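Local coordinates for AlyQ (Persicobacter sp. CCB-QB2, PDB 5XNR), which probably cleaves alginate by beta-elimination through its lyase domain, which is joined to a family 32 carbohydrate-binding module, at residues 238-243 and 380-385; 242-247 and 297-302; 269-274 and 303-308; 192-197 and 213-218. All blocks are in the same frame, centred on the assembly; numbering follows the deposited sequence.

All four contacts lie in the alginate lyase domain, a beta-sandwich with two curved antiparallel sheets. Contact 1 joins neighbouring strands within one sheet, so backbone hydrogen bonds carry it. Contact 2 starts from the same strand, 233-244, sharing I242 and T243, but meets a turn at the domain surface, where two hydrogen bonds and a leucine pair at the solvent side do the work. Contacts 3 and 4 are buried and run between the two sheets. They rely on sulfur, aromatic and aliphatic packing instead of hydrogen bonds. Contact 3 backs onto contact 1 through strand 302-310, and contact 4 adjoins it through strand 192-197, the other neighbour of 379-392.

Contact 1. Residues 238-243 and 380-385; sequences VKQAIT and GEVVVY
K239, A241 and T243 pair with Y385, V383 and E381 as antiparallel neighbours in a sheet of the jelly-roll sandwich. A241 and V383 form a hydrogen-bonded pair: V383 N reaches A241 O at 2.8 Å, almost perfectly straight (177° at the hydrogen), and A241 N returns a bond to V383 O. Y385 N to K239 O and T243 N to E381 O extend the ladder on either side. Near its T243 end the side chains join in. T243 OG1, held between the backbone N and the carbonyl carbon (chi1 46°), gives a 2.5 Å bond to the anti lone pair of E381 OE2, while its methyl CG2 presses on V383 CG2 at 3.4 Å, tighter than usual van der Waals contact. On the face carrying Q240, I242, V382 and V384, I242 CG1 lies alongside V382 CG2 at 4.1 Å. Further out, R195 forms a salt bridge with E381 OE1, so the carboxylate that T243 grips is anchored from the next strand as well. H303 similarly bonds Q240 NE2 and fixes that amide. The amide's other end, Q240 OE1, is buried without a polar partner, resting 3.6 Å from V382 CG1.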
loop_
_atom_site.group_PDB
_atom_site.type_symbol
_atom_site.label_atom_id
_atom_site.label_comp_id
_atom_site.label_asym_id
_atom_site.label_seq_id
_atom_site.Cartn_x
_atom_site.Cartn_y
_atom_site.Cartn_z
ATOM N N VAL A 238 -12.658 -1.355 7.829
ATOM C CA VAL A 238 -11.265 -0.923 7.837
ATOM C C VAL A 238 -10.683 -1.131 6.441
ATOM O O VAL A 238 -10.796 -2.199 5.909
ATOM C CB VAL A 238 -10.417 -1.691 8.871
ATOM C CG1 VAL A 238 -8.989 -1.166 8.906
ATOM C CG2 VAL A 238 -11.028 -1.677 10.262
ATOM N N LYS A 239 -10.001 -0.123 5.909
ATOM C CA LYS A 239 -9.123 -0.263 4.744
ATOM C C LYS A 239 -7.679 -0.190 5.218
ATOM O O LYS A 239 -7.263 0.839 5.730
ATOM C CB LYS A 239 -9.333 0.850 3.711
ATOM C CG LYS A 239 -8.342 0.853 2.548
ATOM C CD LYS A 239 -8.489 2.027 1.587
ATOM C CE LYS A 239 -9.207 1.682 0.303
ATOM N NZ LYS A 239 -9.391 2.880 -0.559
ATOM N N GLN A 240 -6.923 -1.257 4.993
ATOM C CA GLN A 240 -5.607 -1.388 5.591
ATOM C C GLN A 240 -4.729 -2.351 4.790
ATOM O O GLN A 240 -5.215 -3.109 3.947
ATOM C CB GLN A 240 -5.746 -1.969 6.992
ATOM C CG GLN A 240 -6.268 -3.404 7.040
ATOM C CD GLN A 240 -6.583 -3.838 8.455
ATOM O OE1 GLN A 240 -6.366 -3.112 9.420
ATOM N NE2 GLN A 240 -7.133 -5.024 8.590
ATOM N N ALA A 241 -3.437 -2.329 5.087
ATOM C CA ALA A 241 -2.534 -3.376 4.606
ATOM C C ALA A 241 -1.692 -3.860 5.780
ATOM O O ALA A 241 -1.296 -3.077 6.643
ATOM C CB ALA A 241 -1.665 -2.862 3.489
ATOM N N ILE A 242 -1.484 -5.162 5.848
ATOM C CA ILE A 242 -0.540 -5.666 6.808
ATOM C C ILE A 242 0.790 -5.694 6.078
ATOM O O ILE A 242 0.894 -6.371 5.049
ATOM C CB ILE A 242 -0.930 -7.055 7.337
ATOM C CG1 ILE A 242 -2.308 -7.062 8.004
ATOM C CG2 ILE A 242 0.162 -7.567 8.255
ATOM C CD1 ILE A 242 -2.922 -8.450 8.131
ATOM N N THR A 243 1.759 -4.954 6.599
ATOM C CA THR A 243 2.991 -4.692 5.862
ATOM C C THR A 243 4.193 -5.441 6.445
ATOM O O THR A 243 5.205 -5.566 5.763
ATOM C CB THR A 243 3.295 -3.191 5.854
ATOM O OG1 THR A 243 3.107 -2.704 7.183
ATOM C CG2 THR A 243 2.413 -2.441 4.885
ATOM N N GLY A 380 5.837 -6.282 13.887
ATOM C CA GLY A 380 4.598 -6.375 13.119
ATOM C C GLY A 380 4.139 -4.992 12.710
ATOM O O GLY A 380 4.389 -4.034 13.422
ATOM N N GLU A 381 3.484 -4.870 11.569
ATOM C CA GLU A 381 3.043 -3.557 11.137
ATOM C C GLU A 381 1.761 -3.642 10.291
ATOM O O GLU A 381 1.585 -4.524 9.464
ATOM C CB GLU A 381 4.152 -2.890 10.329
ATOM C CG GLU A 381 3.814 -1.476 9.883
ATOM C CD GLU A 381 4.892 -0.836 9.036
ATOM O OE1 GLU A 381 5.804 -0.200 9.617
ATOM O OE2 GLU A 381 4.840 -1.011 7.812
ATOM N N VAL A 382 0.915 -2.636 10.491
ATOM C CA VAL A 382 -0.409 -2.501 9.874
ATOM C C VAL A 382 -0.589 -1.030 9.499
ATOM O O VAL A 382 -0.386 -0.143 10.324
ATOM C CB VAL A 382 -1.542 -2.994 10.807
ATOM C CG1 VAL A 382 -2.934 -2.711 10.264
ATOM C CG2 VAL A 382 -1.418 -4.476 11.085
ATOM N N VAL A 383 -0.955 -0.818 8.247
ATOM C CA VAL A 383 -1.151 0.498 7.676
ATOM C C VAL A 383 -2.648 0.649 7.400
ATOM O O VAL A 383 -3.193 -0.126 6.605
ATOM C CB VAL A 383 -0.342 0.694 6.371
ATOM C CG1 VAL A 383 -0.397 2.137 5.915
ATOM C CG2 VAL A 383 1.114 0.257 6.485
ATOM N N VAL A 384 -3.269 1.659 8.013
ATOM C CA VAL A 384 -4.719 1.873 7.927
ATOM C C VAL A 384 -5.009 3.152 7.134
ATOM O O VAL A 384 -4.683 4.244 7.572
ATOM C CB VAL A 384 -5.367 1.954 9.320
ATOM C CG1 VAL A 384 -6.834 2.286 9.203
ATOM C CG2 VAL A 384 -5.179 0.674 10.102
ATOM N N TYR A 385 -5.651 2.992 5.978
ATOM C CA TYR A 385 -5.932 4.098 5.106
ATOM C C TYR A 385 -7.246 4.758 5.542
ATOM O O TYR A 385 -7.354 5.982 5.506
ATOM C CB TYR A 385 -5.941 3.617 3.652
ATOM C CG TYR A 385 -4.601 3.129 3.164
ATOM C CD1 TYR A 385 -4.177 1.830 3.388
ATOM C CD2 TYR A 385 -3.715 3.986 2.525
ATOM C CE1 TYR A 385 -2.922 1.402 2.981
ATOM C CE2 TYR A 385 -2.459 3.568 2.108
ATOM C CZ TYR A 385 -2.068 2.265 2.325
ATOM O OH TYR A 385 -0.835 1.843 1.920
#

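Contact 2. Residues 242-247 and 297-302; sequences ITQLPI and YNLGTV
I242 is gripped through both its backbone polar atoms by residues of 297-302, which fold into a type II beta turn from N298 to T301. This is the tight part of the contact. I242 N donates to Y297 OH at 3.1 Å, and I242 O accepts from G300 N at 2.9 Å. The phenol is fixed in turn, since Y297 OH donates to T301 O at 2.6 Å on a lone pair in the carbonyl plane; one hydroxyl thus bridges strand and turn. With CG anti to the backbone N (chi1 -180°), the tyrosine swings its ring toward the strand, its edge facing I242 O, and L273 of the opposing sheet packs against it. G300 holds a positive phi of 96°, where a CB would collide with the preceding carbonyl oxygen. The other side is looser and nearer solvent. There strand 233-244 ends in a classic beta bulge, T243 and Q244 both facing E381, and Q244 makes only slight contact with the turn. L299, exposed at the turn's corner, reaches back obliquely across L245, and its CD2 settles 3.8 Å from L245 CD1.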
loop_
_atom_site.group_PDB
_atom_site.type_symbol
_atom_site.label_atom_id
_atom_site.label_comp_id
_atom_site.label_asym_id
_atom_site.label_seq_id
_atom_site.Cartn_x
_atom_site.Cartn_y
_atom_site.Cartn_z
ATOM N N ILE A 242 -1.484 -5.162 5.848
ATOM C CA ILE A 242 -0.540 -5.666 6.808
ATOM C C ILE A 242 0.790 -5.694 6.078
ATOM O O ILE A 242 0.894 -6.371 5.049
ATOM C CB ILE A 242 -0.930 -7.055 7.337
ATOM C CG1 ILE A 242 -2.308 -7.062 8.004
ATOM C CG2 ILE A 242 0.162 -7.567 8.255
ATOM C CD1 ILE A 242 -2.922 -8.450 8.131
ATOM N N THR A 243 1.759 -4.954 6.599
ATOM C CA THR A 243 2.991 -4.692 5.862
ATOM C C THR A 243 4.193 -5.441 6.445
ATOM O O THR A 243 5.205 -5.566 5.763
ATOM C CB THR A 243 3.295 -3.191 5.854
ATOM O OG1 THR A 243 3.107 -2.704 7.183
ATOM C CG2 THR A 243 2.413 -2.441 4.885
ATOM N N GLN A 244 4.141 -5.910 7.678
ATOM C CA GLN A 244 5.314 -6.620 8.224
ATOM C C GLN A 244 4.871 -7.593 9.312
ATOM O O GLN A 244 3.934 -7.300 10.033
ATOM C CB GLN A 244 6.331 -5.631 8.797
ATOM C CG GLN A 244 7.691 -6.242 9.143
ATOM C CD GLN A 244 8.608 -6.329 7.946
ATOM O OE1 GLN A 244 8.404 -7.132 7.040
ATOM N NE2 GLN A 244 9.626 -5.490 7.929
ATOM N N LEU A 245 5.590 -8.715 9.420
ATOM C CA LEU A 245 5.457 -9.689 10.526
ATOM C C LEU A 245 6.828 -9.949 11.167
ATOM O O LEU A 245 7.861 -9.837 10.497
ATOM C CB LEU A 245 4.902 -10.999 9.967
ATOM C CG LEU A 245 3.632 -10.850 9.135
ATOM C CD1 LEU A 245 3.519 -11.974 8.132
ATOM C CD2 LEU A 245 2.408 -10.775 10.031
ATOM N N PRO A 246 6.836 -10.368 12.449
ATOM C CA PRO A 246 8.057 -10.819 13.104
ATOM C C PRO A 246 8.733 -11.948 12.318
ATOM O O PRO A 246 8.197 -12.444 11.297
ATOM C CB PRO A 246 7.622 -11.307 14.488
ATOM C CG PRO A 246 6.388 -10.501 14.758
ATOM C CD PRO A 246 5.724 -10.469 13.398
ATOM N N ILE A 247 9.901 -12.337 12.790
ATOM C CA ILE A 247 10.789 -13.189 11.997
ATOM C C ILE A 247 10.514 -14.675 12.280
ATOM O O ILE A 247 10.406 -15.472 11.330
ATOM C CB ILE A 247 12.256 -12.819 12.271
ATOM C CG1 ILE A 247 12.556 -11.387 11.817
ATOM C CG2 ILE A 247 13.178 -13.845 11.617
ATOM C CD1 ILE A 247 13.916 -10.874 12.250
ATOM N N TYR A 297 -1.984 -14.463 1.089
ATOM C CA TYR A 297 -1.916 -13.027 1.346
ATOM C C TYR A 297 -0.458 -12.563 1.253
ATOM O O TYR A 297 0.423 -13.101 1.946
ATOM C CB TYR A 297 -2.503 -12.633 2.699
ATOM C CG TYR A 297 -2.429 -11.145 2.936
ATOM C CD1 TYR A 297 -3.372 -10.287 2.401
ATOM C CD2 TYR A 297 -1.399 -10.589 3.678
ATOM C CE1 TYR A 297 -3.313 -8.918 2.619
ATOM C CE2 TYR A 297 -1.307 -9.222 3.880
ATOM C CZ TYR A 297 -2.270 -8.382 3.352
ATOM O OH TYR A 297 -2.170 -7.036 3.536
ATOM N N ASN A 298 -0.225 -11.572 0.385
ATOM C CA ASN A 298 1.103 -10.951 0.211
ATOM C C ASN A 298 1.202 -9.686 1.070
ATOM O O ASN A 298 0.299 -8.824 1.062
ATOM C CB ASN A 298 1.371 -10.656 -1.267
ATOM C CG ASN A 298 1.278 -11.928 -2.085
ATOM O OD1 ASN A 298 0.422 -12.043 -2.963
ATOM N ND2 ASN A 298 2.097 -12.914 -1.747
ATOM N N LEU A 299 2.295 -9.578 1.811
ATOM C CA LEU A 299 2.488 -8.423 2.657
ATOM C C LEU A 299 2.431 -7.148 1.820
ATOM O O LEU A 299 3.075 -7.074 0.810
ATOM C CB LEU A 299 3.837 -8.526 3.355
ATOM C CG LEU A 299 3.921 -9.603 4.430
ATOM C CD1 LEU A 299 5.302 -9.594 5.067
ATOM C CD2 LEU A 299 2.835 -9.396 5.474
ATOM N N GLY A 300 1.637 -6.177 2.281
ATOM C CA GLY A 300 1.543 -4.852 1.658
ATOM C C GLY A 300 0.373 -4.731 0.693
ATOM O O GLY A 300 0.212 -3.689 0.044
ATOM N N THR A 301 -0.450 -5.785 0.596
ATOM C CA THR A 301 -1.634 -5.756 -0.232
ATOM C C THR A 301 -2.713 -5.017 0.565
ATOM O O THR A 301 -3.050 -5.413 1.671
ATOM C CB THR A 301 -2.049 -7.167 -0.694
ATOM O OG1 THR A 301 -0.943 -7.770 -1.374
ATOM C CG2 THR A 301 -3.251 -7.162 -1.618
ATOM N N VAL A 302 -3.204 -3.929 -0.010
ATOM C CA VAL A 302 -4.219 -3.114 0.625
ATOM C C VAL A 302 -5.543 -3.852 0.498
ATOM O O VAL A 302 -5.903 -4.236 -0.622
ATOM C CB VAL A 302 -4.330 -1.733 -0.028
ATOM C CG1 VAL A 302 -5.434 -0.897 0.582
ATOM C CG2 VAL A 302 -3.013 -0.998 0.033
#

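Contact 3. Residues 269-274 and 303-308; sequences MVMRLE and HEVIFE. With PO4 (phosphate ion), chain E.
The hydrophobic interior of the beta-sandwich is bridged here, with M269 and M271 on one sheet meeting H303, V305 and F307 on the other. The two strands run nearly antiparallel, at 158°, but their axes stay 9.4 Å apart, so side chains alone span the gap. M269 and F307 make a Met-aromatic contact. The extended methionine carries its methyl CE over one face of the ring, 4.2 Å from the centroid and displaced toward the rim, with SD above the same ring a little farther off. F307 CZ points its edge at M271 N, 3.7 Å away, while M269 O, 3.4 Å from F307 CE2, sits above the plane on the side of the methyl. An alanine in place of F307 is likely to open a gap between the sheets and rob the M269 methyl of the aromatic face it rests on. M271, from the same side of the strand, touches F307 CZ with its CB and carries its far end to V305 and H303. A bend at its last torsion (chi3 -70°) directs CE to V305 CG2, 4.0 Å away, and SD lies 3.5 Å from H303 NE2, obliquely to the imidazole. That nitrogen is also hydrogen-bonded to Q240 of the neighbouring strand 233-244. R272 leaves the same strand on its opposite face and forms a salt bridge with E274 OE2. A phosphate ion, probably from the crystallisation liquor, is bound there with help from Y210 and K249, consistent with a groove suited to anionic alginate. R272 NH1 meets phosphate O1 at 3.0 Å, in the guanidinium plane.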
loop_
_atom_site.group_PDB
_atom_site.type_symbol
_atom_site.label_atom_id
_atom_site.label_comp_id
_atom_site.label_asym_id
_atom_site.label_seq_id
_atom_site.Cartn_x
_atom_site.Cartn_y
_atom_site.Cartn_z
ATOM N N MET A 269 -14.195 -12.284 17.564
ATOM C CA MET A 269 -14.029 -12.295 16.126
ATOM C C MET A 269 -12.886 -11.353 15.740
ATOM O O MET A 269 -13.005 -10.144 15.955
ATOM C CB MET A 269 -15.316 -11.853 15.427
ATOM C CG MET A 269 -15.250 -11.996 13.917
ATOM S SD MET A 269 -16.831 -11.630 13.129
ATOM C CE MET A 269 -16.417 -11.704 11.387
ATOM N N VAL A 270 -11.800 -11.918 15.188
ATOM C CA VAL A 270 -10.610 -11.142 14.823
ATOM C C VAL A 270 -10.144 -11.606 13.454
ATOM O O VAL A 270 -10.436 -12.694 13.074
ATOM C CB VAL A 270 -9.461 -11.243 15.846
ATOM C CG1 VAL A 270 -9.965 -11.095 17.271
ATOM C CG2 VAL A 270 -8.655 -12.523 15.709
ATOM N N MET A 271 -9.460 -10.721 12.750
ATOM C CA MET A 271 -8.739 -11.042 11.535
ATOM C C MET A 271 -7.285 -11.303 11.920
ATOM O O MET A 271 -6.709 -10.501 12.639
ATOM C CB MET A 271 -8.804 -9.885 10.539
ATOM C CG MET A 271 -7.613 -9.771 9.607
ATOM S SD MET A 271 -7.911 -8.615 8.222
ATOM C CE MET A 271 -9.121 -9.561 7.300
ATOM N N ARG A 272 -6.734 -12.422 11.448
ATOM C CA ARG A 272 -5.408 -12.889 11.824
ATOM C C ARG A 272 -4.609 -13.235 10.565
ATOM O O ARG A 272 -5.161 -13.688 9.598
ATOM C CB ARG A 272 -5.533 -14.111 12.731
ATOM C CG ARG A 272 -4.251 -14.432 13.485
ATOM C CD ARG A 272 -4.426 -15.340 14.685
ATOM N NE ARG A 272 -3.144 -15.876 15.127
ATOM C CZ ARG A 272 -2.786 -16.074 16.403
ATOM N NH1 ARG A 272 -1.644 -16.685 16.675
ATOM N NH2 ARG A 272 -3.554 -15.669 17.400
ATOM N N LEU A 273 -3.315 -12.951 10.569
ATOM C CA LEU A 273 -2.405 -13.323 9.466
ATOM C C LEU A 273 -1.315 -14.195 10.064
ATOM O O LEU A 273 -0.678 -13.792 11.049
ATOM C CB LEU A 273 -1.788 -12.075 8.829
ATOM C CG LEU A 273 -0.811 -12.339 7.683
ATOM C CD1 LEU A 273 -1.440 -13.193 6.599
ATOM C CD2 LEU A 273 -0.319 -11.031 7.083
ATOM N N GLU A 274 -1.165 -15.392 9.515
ATOM C CA GLU A 274 -0.036 -16.278 9.845
ATOM C C GLU A 274 0.657 -16.604 8.524
ATOM O O GLU A 274 0.112 -17.327 7.683
ATOM C CB GLU A 274 -0.510 -17.528 10.598
ATOM C CG GLU A 274 -1.220 -17.207 11.917
ATOM C CD GLU A 274 -1.536 -18.361 12.861
ATOM O OE1 GLU A 274 -1.543 -19.499 12.412
ATOM O OE2 GLU A 274 -1.822 -18.106 14.049
ATOM N N HIS A 303 -6.224 -4.071 1.625
ATOM C CA HIS A 303 -7.531 -4.718 1.568
ATOM C C HIS A 303 -8.569 -3.873 2.300
ATOM O O HIS A 303 -8.221 -2.866 2.903
ATOM C CB HIS A 303 -7.498 -6.136 2.120
ATOM C CG HIS A 303 -7.148 -6.243 3.564
ATOM N ND1 HIS A 303 -5.913 -6.662 3.986
ATOM C CD2 HIS A 303 -7.877 -6.049 4.684
ATOM C CE1 HIS A 303 -5.892 -6.720 5.300
ATOM N NE2 HIS A 303 -7.081 -6.351 5.754
ATOM N N GLU A 304 -9.826 -4.306 2.182
ATOM C CA GLU A 304 -10.949 -3.764 2.957
ATOM C C GLU A 304 -11.659 -4.923 3.661
ATOM O O GLU A 304 -11.810 -6.005 3.097
ATOM C CB GLU A 304 -11.957 -3.035 2.065
ATOM C CG GLU A 304 -11.396 -1.843 1.311
ATOM C CD GLU A 304 -12.368 -1.314 0.281
ATOM O OE1 GLU A 304 -12.355 -1.837 -0.849
ATOM O OE2 GLU A 304 -13.170 -0.407 0.637
ATOM N N VAL A 305 -12.095 -4.678 4.887
ATOM C CA VAL A 305 -12.758 -5.691 5.696
ATOM C C VAL A 305 -13.912 -5.028 6.448
ATOM O O VAL A 305 -13.784 -3.893 6.871
ATOM C CB VAL A 305 -11.780 -6.348 6.679
ATOM C CG1 VAL A 305 -11.121 -5.329 7.587
ATOM C CG2 VAL A 305 -12.456 -7.435 7.493
ATOM N N ILE A 306 -15.020 -5.750 6.576
ATOM C CA ILE A 306 -16.139 -5.381 7.447
ATOM C C ILE A 306 -16.477 -6.557 8.371
ATOM O O ILE A 306 -16.612 -7.688 7.910
ATOM C CB ILE A 306 -17.350 -4.969 6.602
ATOM C CG1 ILE A 306 -17.056 -3.689 5.819
ATOM C CG2 ILE A 306 -18.592 -4.852 7.465
ATOM C CD1 ILE A 306 -17.998 -3.448 4.669
ATOM N N PHE A 307 -16.544 -6.309 9.676
ATOM C CA PHE A 307 -17.321 -7.156 10.552
ATOM C C PHE A 307 -18.655 -6.448 10.786
ATOM O O PHE A 307 -18.669 -5.242 11.049
ATOM C CB PHE A 307 -16.630 -7.409 11.889
ATOM C CG PHE A 307 -15.213 -7.918 11.855
ATOM C CD1 PHE A 307 -14.647 -8.456 10.712
ATOM C CD2 PHE A 307 -14.469 -7.953 13.023
ATOM C CE1 PHE A 307 -13.342 -8.924 10.717
ATOM C CE2 PHE A 307 -13.173 -8.454 13.041
ATOM C CZ PHE A 307 -12.606 -8.929 11.883
ATOM N N GLU A 308 -19.757 -7.186 10.663
ATOM C CA GLU A 308 -21.132 -6.648 10.758
ATOM C C GLU A 308 -21.909 -7.577 11.690
ATOM O O GLU A 308 -22.003 -8.751 11.396
ATOM C CB GLU A 308 -21.764 -6.609 9.365
ATOM C CG GLU A 308 -23.192 -6.084 9.266
ATOM C CD GLU A 308 -23.729 -6.069 7.836
ATOM O OE1 GLU A 308 -23.743 -7.147 7.211
ATOM O OE2 GLU A 308 -24.089 -4.989 7.327
HETATM P P PO4 E . -0.692 -18.515 20.350
HETATM O O1 PO4 E . -0.444 -17.452 19.311
HETATM O O2 PO4 E . 0.251 -19.676 20.066
HETATM O O3 PO4 E . -0.460 -17.960 21.762
HETATM O O4 PO4 E . -2.132 -18.982 20.302
#

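Contact 4. Residues 192-197 and 213-218; sequences MVFRAP and SELRER
F194 and S213 bring their strands closest, with CA atoms 5.4 Å apart, while the segment axes lie at 124° and approach to 6.5 Å, too splayed for a hydrogen-bonded ladder. F194 fills the angle between them. Its CG stands beside the backbone N (chi1 -61°), which carries the ring toward the other strand: CD2 lies 3.1 Å from S213 O, and the far end reaches L215, with CZ 3.9 Å from L215 CD1. Ring and leucine cross at about a right angle, and M192 CE adds a looser touch on the same leucine methyl. I163 and V384 also pack against the phenyl group. A serine at F194 would probably strip L215 of its main apolar partner across this gap and leave a void between the strands. S213 tucks its CB against R195 O at 3.8 Å, and its hydroxyl is bonded to the backbone oxygen of Y182, whereas E214 turns to R212. Such aromatic and aliphatic filling between two sheets is characteristic of the jelly-roll sandwich, and R212 to R216 spell the R-S-E-L-R motif known from family 7 alginate lyases, to which this domain probably belongs.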
loop_
_atom_site.group_PDB
_atom_site.type_symbol
_atom_site.label_atom_id
_atom_site.label_comp_id
_atom_site.label_asym_id
_atom_site.label_seq_id
_atom_site.Cartn_x
_atom_site.Cartn_y
_atom_site.Cartn_z
ATOM N N MET A 192 -2.335 5.814 8.650
ATOM C CA MET A 192 -1.639 5.753 9.945
ATOM C C MET A 192 -1.027 4.363 10.083
ATOM O O MET A 192 -1.590 3.376 9.593
ATOM C CB MET A 192 -2.541 6.018 11.153
ATOM C CG MET A 192 -4.017 5.793 10.908
ATOM S SD MET A 192 -5.019 6.014 12.407
ATOM C CE MET A 192 -6.473 5.128 11.849
ATOM N N VAL A 193 0.135 4.330 10.732
ATOM C CA VAL A 193 0.929 3.134 10.795
ATOM C C VAL A 193 1.044 2.730 12.262
ATOM O O VAL A 193 1.469 3.508 13.090
ATOM C CB VAL A 193 2.321 3.352 10.186
ATOM C CG1 VAL A 193 3.073 2.050 10.081
ATOM C CG2 VAL A 193 2.247 4.036 8.837
ATOM N N PHE A 194 0.650 1.500 12.531
ATOM C CA PHE A 194 0.777 0.907 13.806
ATOM C C PHE A 194 1.934 -0.102 13.771
ATOM O O PHE A 194 1.780 -1.203 13.239
ATOM C CB PHE A 194 -0.541 0.211 14.149
ATOM C CG PHE A 194 -1.755 1.097 14.229
ATOM C CD1 PHE A 194 -2.499 1.382 13.100
ATOM C CD2 PHE A 194 -2.179 1.611 15.442
ATOM C CE1 PHE A 194 -3.645 2.162 13.183
ATOM C CE2 PHE A 194 -3.320 2.398 15.525
ATOM C CZ PHE A 194 -4.055 2.670 14.393
ATOM N N ARG A 195 3.070 0.272 14.370
ATOM C CA ARG A 195 4.288 -0.526 14.376
ATOM C C ARG A 195 4.547 -1.104 15.776
ATOM O O ARG A 195 4.645 -0.371 16.752
ATOM C CB ARG A 195 5.507 0.318 13.984
ATOM C CG ARG A 195 6.802 -0.485 14.039
ATOM C CD ARG A 195 8.000 0.019 13.257
ATOM N NE ARG A 195 7.773 0.211 11.834
ATOM C CZ ARG A 195 8.712 0.639 11.002
ATOM N NH1 ARG A 195 9.986 0.564 11.347
ATOM N NH2 ARG A 195 8.375 1.158 9.841
ATOM N N ALA A 196 4.737 -2.413 15.834
ATOM C CA ALA A 196 4.915 -3.155 17.080
ATOM C C ALA A 196 6.225 -3.949 17.001
ATOM O O ALA A 196 6.214 -5.102 16.587
ATOM C CB ALA A 196 3.728 -4.074 17.312
ATOM N N PRO A 197 7.349 -3.331 17.397
ATOM C CA PRO A 197 8.608 -4.051 17.392
ATOM C C PRO A 197 8.692 -5.000 18.592
ATOM O O PRO A 197 8.001 -4.834 19.604
ATOM C CB PRO A 197 9.697 -2.979 17.465
ATOM C CG PRO A 197 9.047 -1.853 18.234
ATOM C CD PRO A 197 7.547 -2.050 18.082
ATOM N N SER A 213 0.315 -2.226 19.067
ATOM C CA SER A 213 0.013 -0.829 18.876
ATOM C C SER A 213 -1.382 -0.717 18.251
ATOM O O SER A 213 -1.518 -0.900 17.058
ATOM C CB SER A 213 1.056 -0.154 18.036
ATOM O OG SER A 213 0.749 1.225 17.885
ATOM N N GLU A 214 -2.419 -0.444 19.042
ATOM C CA GLU A 214 -3.800 -0.606 18.521
ATOM C C GLU A 214 -4.825 0.243 19.290
ATOM O O GLU A 214 -4.647 0.539 20.473
ATOM C CB GLU A 214 -4.150 -2.102 18.538
ATOM C CG GLU A 214 -4.659 -2.641 19.857
ATOM C CD GLU A 214 -5.142 -4.091 19.818
ATOM O OE1 GLU A 214 -5.666 -4.555 18.757
ATOM O OE2 GLU A 214 -5.007 -4.751 20.857
ATOM N N LEU A 215 -5.917 0.575 18.607
ATOM C CA LEU A 215 -7.009 1.434 19.149
ATOM C C LEU A 215 -8.075 0.592 19.856
ATOM O O LEU A 215 -8.429 -0.449 19.368
ATOM C CB LEU A 215 -7.669 2.205 18.006
ATOM C CG LEU A 215 -6.747 3.127 17.210
ATOM C CD1 LEU A 215 -7.476 3.722 16.004
ATOM C CD2 LEU A 215 -6.184 4.231 18.103
ATOM N N ARG A 216 -8.575 1.056 21.002
ATOM C CA ARG A 216 -9.730 0.445 21.636
ATOM C C ARG A 216 -10.909 1.438 21.557
ATOM O O ARG A 216 -10.799 2.626 21.879
ATOM C CB ARG A 216 -9.366 0.036 23.068
ATOM C CG ARG A 216 -10.428 -0.783 23.797
ATOM C CD ARG A 216 -11.097 -0.067 24.965
ATOM N NE ARG A 216 -11.837 -0.924 25.901
ATOM C CZ ARG A 216 -13.167 -1.022 25.970
ATOM N NH1 ARG A 216 -13.970 -0.417 25.100
ATOM N NH2 ARG A 216 -13.690 -1.735 26.939
ATOM N N GLU A 217 -12.046 0.953 21.112
ATOM C CA GLU A 217 -13.242 1.795 20.973
ATOM C C GLU A 217 -13.571 2.504 22.296
ATOM O O GLU A 217 -13.399 1.942 23.370
ATOM C CB GLU A 217 -14.414 0.930 20.530
ATOM C CG GLU A 217 -15.561 1.736 19.989
ATOM C CD GLU A 217 -16.703 0.905 19.428
ATOM O OE1 GLU A 217 -16.615 -0.360 19.420
ATOM O OE2 GLU A 217 -17.677 1.542 18.993
ATOM N N ARG A 218 -14.032 3.742 22.174
ATOM C CA ARG A 218 -14.478 4.562 23.286
ATOM C C ARG A 218 -15.839 5.184 22.961
ATOM O O ARG A 218 -16.270 5.150 21.800
ATOM C CB ARG A 218 -13.514 5.724 23.527
ATOM C CG ARG A 218 -12.120 5.300 23.946
ATOM C CD ARG A 218 -11.624 6.206 25.050
ATOM N NE ARG A 218 -11.910 5.718 26.384
ATOM C CZ ARG A 218 -11.549 6.334 27.495
ATOM N NH1 ARG A 218 -11.465 5.643 28.616
ATOM N NH2 ARG A 218 -11.251 7.618 27.475
#